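Local coordinates for protein alpha-galactosidase (Lactobacillus brevis, PDB 3MI6) that probably hydrolyses terminal, non-reducing alpha-D-galactose residues from alpha-D-galactosides such as galactose oligosaccharides, galactomannans and galactolipids, at residues D[432-435]-D[436-440]; D[497-500]-D[501-505]. One frame throughout, in Å; residues are numbered along the deposited sequence.

Contact 1 of 2, residues D[432-435]-D[436-440]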
loop_
_atom_site.group_PDB
_atom_site.type_symbol
_atom_site.label_atom_id
_atom_site.label_comp_id
_atom_site.label_asym_id
_atom_site.label_seq_id
_atom_site.Cartn_x
_atom_site.Cartn_y
_atom_site.Cartn_z
ATOM N N LEU D 432 11.662 50.771 -5.778
ATOM C CA LEU D 432 11.336 49.481 -6.398
ATOM C C LEU D 432 12.503 48.496 -6.395
ATOM O O LEU D 432 13.537 48.768 -6.979
ATOM C CB LEU D 432 10.969 49.685 -7.870
ATOM C CG LEU D 432 9.522 49.548 -8.315
ATOM C CD1 LEU D 432 8.809 50.833 -8.029
ATOM C CD2 LEU D 432 9.454 49.227 -9.791
ATOM N N ILE D 433 12.323 47.336 -5.781
ATOM C CA ILE D 433 13.286 46.252 -5.935
ATOM C C ILE D 433 13.514 45.904 -7.409
ATOM O O ILE D 433 12.637 45.354 -8.080
ATOM C CB ILE D 433 12.810 44.996 -5.213
ATOM C CG1 ILE D 433 12.689 45.285 -3.721
ATOM C CG2 ILE D 433 13.760 43.844 -5.468
ATOM C CD1 ILE D 433 12.452 44.043 -2.883
ATOM N N HIS D 434 14.698 46.216 -7.914
ATOM C CA HIS D 434 14.974 45.990 -9.325
ATOM C C HIS D 434 16.434 45.673 -9.563
ATOM O O HIS D 434 17.300 46.338 -9.020
ATOM C CB HIS D 434 14.600 47.232 -10.118
ATOM C CG HIS D 434 14.885 47.114 -11.577
ATOM N ND1 HIS D 434 15.879 47.836 -12.204
ATOM C CD2 HIS D 434 14.318 46.341 -12.535
ATOM C CE1 HIS D 434 15.904 47.520 -13.486
ATOM N NE2 HIS D 434 14.968 46.617 -13.714
ATOM N N ALA D 435 16.717 44.660 -10.371
ATOM C CA ALA D 435 18.101 44.354 -10.729
ATOM C C ALA D 435 18.585 45.251 -11.886
ATOM O O ALA D 435 17.941 45.345 -12.932
ATOM C CB ALA D 435 18.250 42.887 -11.062
ATOM N N PRO D 436 19.725 45.927 -11.687
ATOM C CA PRO D 436 20.235 46.988 -12.563
ATOM C C PRO D 436 19.837 46.958 -14.058
ATOM O O PRO D 436 19.306 47.982 -14.522
ATOM C CB PRO D 436 21.746 46.895 -12.355
ATOM C CG PRO D 436 21.849 46.553 -10.887
ATOM C CD PRO D 436 20.623 45.714 -10.535
ATOM N N LYS D 437 20.068 45.880 -14.804
ATOM C CA LYS D 437 19.807 45.983 -16.249
ATOM C C LYS D 437 18.598 45.187 -16.743
ATOM O O LYS D 437 18.330 45.100 -17.944
ATOM C CB LYS D 437 21.055 45.612 -17.060
ATOM C CG LYS D 437 21.931 46.808 -17.438
ATOM C CD LYS D 437 23.052 47.030 -16.429
ATOM C CE LYS D 437 24.112 45.930 -16.498
ATOM N NZ LYS D 437 24.907 45.839 -15.231
ATOM N N SER D 438 17.865 44.618 -15.801
ATOM C CA SER D 438 16.878 43.612 -16.122
ATOM C C SER D 438 15.541 44.216 -16.511
ATOM O O SER D 438 15.275 45.383 -16.243
ATOM C CB SER D 438 16.690 42.706 -14.918
ATOM O OG SER D 438 16.117 43.438 -13.855
ATOM N N THR D 439 14.713 43.395 -17.152
ATOM C CA THR D 439 13.366 43.769 -17.553
ATOM C C THR D 439 12.414 43.462 -16.413
ATOM O O THR D 439 12.178 42.301 -16.099
ATOM C CB THR D 439 12.923 42.952 -18.774
ATOM O OG1 THR D 439 13.958 42.973 -19.760
ATOM C CG2 THR D 439 11.624 43.497 -19.371
ATOM N N PRO D 440 11.857 44.509 -15.794
ATOM C CA PRO D 440 10.969 44.367 -14.632
ATOM C C PRO D 440 9.790 43.461 -14.941
ATOM O O PRO D 440 9.085 43.654 -15.941
ATOM C CB PRO D 440 10.480 45.795 -14.373
ATOM C CG PRO D 440 11.511 46.677 -15.006
ATOM C CD PRO D 440 12.005 45.908 -16.217
#
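Ala-435 and Ser-438 close a type I beta turn with Pro-436 and Lys-437 at its corners, Ser-438 N reaching Ala-435 O over 3.0 Å in a nearly straight bond (N-H...O 170°). The same carbonyl oxygen takes a second bond, 2.8 Å from Ser-438 OG, so that backbone and hydroxyl of one serine both hold Ala-435 O. This hydroxyl donor sits closer to the carbonyl plane than the amide does. Ser-438 OG also lies 3.6 Å from Ala-435 CB, placing the methyl beside the hydroxyl. The turn projects from the long loop between strands 417-418 and 447-448, within the beta/alpha excursion that links strands 408-413 and 475-478 of the family 36 TIM barrel. The imidazole of His-434 swings over to the returning chain because CG stands anti to the backbone N (chi1 178°), and NE2 donates to Ser-438 O over 2.8 Å (N-H...O 153°). The acceptor lies at the ring edge, close to the imidazole plane, whereas the donor stands well above the carbonyl plane of Ser-438. Pro-440 then crosses the ring at a slant, its CG 3.7 Å from His-434 NE2, and Pro-436 O approaches obliquely, 3.6 Å from His-434 CE1. The bond through NE2 limits the rotation of the ring. Pro-440 also packs on Phe-447 of strand 447-448, while Pro-436 touches Phe-488. A neighbouring subunit lies along the turn, where Ala-435 rests on Ile-100 of that subunit and the backbone N of Thr-439 is hydrogen-bonded to its Glu-102.

Contact 2 of 2, residues D[497-500]-D[501-505]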
loop_
_atom_site.group_PDB
_atom_site.type_symbol
_atom_site.label_atom_id
_atom_site.label_comp_id
_atom_site.label_asym_id
_atom_site.label_seq_id
_atom_site.Cartn_x
_atom_site.Cartn_y
_atom_site.Cartn_z
ATOM N N GLN D 497 24.247 41.235 -1.280
ATOM C CA GLN D 497 23.004 40.988 -2.017
ATOM C C GLN D 497 22.244 39.736 -1.551
ATOM O O GLN D 497 21.019 39.685 -1.611
ATOM C CB GLN D 497 23.228 40.985 -3.530
ATOM C CG GLN D 497 23.571 42.345 -4.107
ATOM C CD GLN D 497 22.477 43.367 -3.895
ATOM O OE1 GLN D 497 21.301 43.085 -4.105
ATOM N NE2 GLN D 497 22.862 44.569 -3.483
ATOM N N LEU D 498 22.969 38.739 -1.066
ATOM C CA LEU D 498 22.336 37.536 -0.547
ATOM C C LEU D 498 21.697 37.772 0.804
ATOM O O LEU D 498 21.244 36.823 1.445
ATOM C CB LEU D 498 23.354 36.418 -0.417
ATOM C CG LEU D 498 23.916 35.929 -1.737
ATOM C CD1 LEU D 498 25.010 34.952 -1.462
ATOM C CD2 LEU D 498 22.822 35.310 -2.574
ATOM N N GLU D 499 21.671 39.028 1.244
ATOM C CA GLU D 499 21.083 39.377 2.537
ATOM C C GLU D 499 19.762 40.085 2.345
ATOM O O GLU D 499 19.144 40.492 3.320
ATOM C CB GLU D 499 21.982 40.328 3.316
ATOM C CG GLU D 499 23.188 39.744 4.013
ATOM C CD GLU D 499 24.074 40.846 4.610
ATOM O OE1 GLU D 499 23.531 41.915 4.965
ATOM O OE2 GLU D 499 25.310 40.657 4.717
ATOM N N LEU D 500 19.335 40.264 1.099
ATOM C CA LEU D 500 18.117 41.023 0.838
ATOM C C LEU D 500 16.909 40.280 1.386
ATOM O O LEU D 500 16.138 40.840 2.162
ATOM C CB LEU D 500 17.944 41.281 -0.652
ATOM C CG LEU D 500 17.190 42.505 -1.179
ATOM C CD1 LEU D 500 16.815 42.274 -2.647
ATOM C CD2 LEU D 500 15.948 42.857 -0.368
ATOM N N PRO D 501 16.734 39.007 0.991
ATOM C CA PRO D 501 15.527 38.338 1.468
ATOM C C PRO D 501 15.351 38.449 2.973
ATOM O O PRO D 501 14.293 38.866 3.407
ATOM C CB PRO D 501 15.738 36.892 1.022
ATOM C CG PRO D 501 16.524 37.031 -0.235
ATOM C CD PRO D 501 17.480 38.160 0.042
ATOM N N HIS D 502 16.355 38.103 3.764
ATOM C CA HIS D 502 16.172 38.176 5.208
ATOM C C HIS D 502 15.971 39.603 5.710
ATOM O O HIS D 502 15.211 39.841 6.652
ATOM C CB HIS D 502 17.330 37.535 5.947
ATOM C CG HIS D 502 17.112 37.442 7.419
ATOM N ND1 HIS D 502 17.976 37.995 8.333
ATOM C CD2 HIS D 502 16.119 36.871 8.136
ATOM C CE1 HIS D 502 17.531 37.757 9.552
ATOM N NE2 HIS D 502 16.404 37.079 9.461
ATOM N N ARG D 503 16.651 40.557 5.083
ATOM C CA ARG D 503 16.562 41.936 5.521
ATOM C C ARG D 503 15.174 42.462 5.223
ATOM O O ARG D 503 14.571 43.150 6.047
ATOM C CB ARG D 503 17.635 42.794 4.851
ATOM C CG ARG D 503 19.003 42.677 5.492
ATOM C CD ARG D 503 20.049 43.464 4.731
ATOM N NE ARG D 503 21.345 43.392 5.401
ATOM C CZ ARG D 503 21.722 44.214 6.376
ATOM N NH1 ARG D 503 20.895 45.169 6.796
ATOM N NH2 ARG D 503 22.917 44.078 6.934
ATOM N N TYR D 504 14.666 42.122 4.047
ATOM C CA TYR D 504 13.337 42.543 3.656
ATOM C C TYR D 504 12.347 42.072 4.712
ATOM O O TYR D 504 11.455 42.809 5.145
ATOM C CB TYR D 504 12.992 41.957 2.293
ATOM C CG TYR D 504 11.545 42.112 1.884
ATOM C CD1 TYR D 504 10.546 41.393 2.520
ATOM C CD2 TYR D 504 11.185 42.957 0.843
ATOM C CE1 TYR D 504 9.237 41.520 2.145
ATOM C CE2 TYR D 504 9.885 43.090 0.459
ATOM C CZ TYR D 504 8.906 42.369 1.108
ATOM O OH TYR D 504 7.587 42.490 0.726
ATOM N N ILE D 505 12.520 40.833 5.146
ATOM C CA ILE D 505 11.658 40.295 6.173
ATOM C C ILE D 505 11.818 41.066 7.506
ATOM O O ILE D 505 10.832 41.510 8.093
ATOM C CB ILE D 505 11.761 38.731 6.220
ATOM C CG1 ILE D 505 10.461 38.132 5.679
ATOM C CG2 ILE D 505 12.087 38.183 7.597
ATOM C CD1 ILE D 505 9.232 38.840 6.186
#
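Glu-499 and Arg-503 each carry CG anti to their own carbonyl carbon (chi1 -78° and -80°), and with Glu-499 extended beyond CG and Arg-503 extended from CG to NE the two side chains run side by side, pointing the same way. Their charged groups meet in a salt bridge in which a single oxygen, Glu-499 OE1, accepts from two nitrogens, at 2.7 Å from Arg-503 NE and 3.0 Å from Arg-503 NH2. OE1 sits at the guanidinium edge, almost in its plane, and the carboxylate is turned only 24° from that plane. The aliphatic stem of Arg-503 runs beside Glu-499 O, which also accepts from Arg-503 N at 3.1 Å. An alanine at Arg-503 takes away both donors to OE1 and would probably leave the buried Glu-499 carboxylate without the charge that balances it here, held by its other oxygen alone. One residue on, Tyr-504 N donates to Leu-500 O (2.7 Å), almost in line with the C=O bond. Leu-500 CD2 lies 4.1 Å from Tyr-504 CB, the two side chains slanting across each other. Pro-501, which has no N-H to give, occupies the first turn of helix 500-518, with its CD against Leu-500 CB. The amide of Arg-503 ties the helix back to Glu-499, the last residue of the 3-10 segment, while that of Tyr-504 closes the first turn of the helix on Leu-500. Tyr-504 OH is hydrogen-bonded to Glu-416, and the Tyr-504 side chain comes within about 5 Å of that of Met-480, predicted to bind substrate. Helix 500-518 follows barrel strand 475-478, and Glu-499 OE2 accepts from Asn-284 N while Glu-499 and Arg-503 both touch Trp-283, joining the barrel to strand 283-285.

How the contacts relate
Contact 1 is the more superficial, a partly buried turn in a loop, lying against a second subunit; contact 2 is buried at the start of helix 500-518. Their centres lie about 16 Å apart, in successive excursions following barrel strands 408-413 and 475-478. They touch where Ile-433 CD1 comes 4.1 Å from Tyr-504 CD2, an apolar meeting between loop and helix. Contact 1 combines a turn amide bond with imidazole and hydroxyl bonds to backbone oxygens, whereas contact 2 adds an ion pair to helical amide bonds. The neighbouring subunit also reaches contact 2, but at Gln-497 and Leu-498. Only 501-505 approaches the predicted substrate site; 432-440 lies away from it.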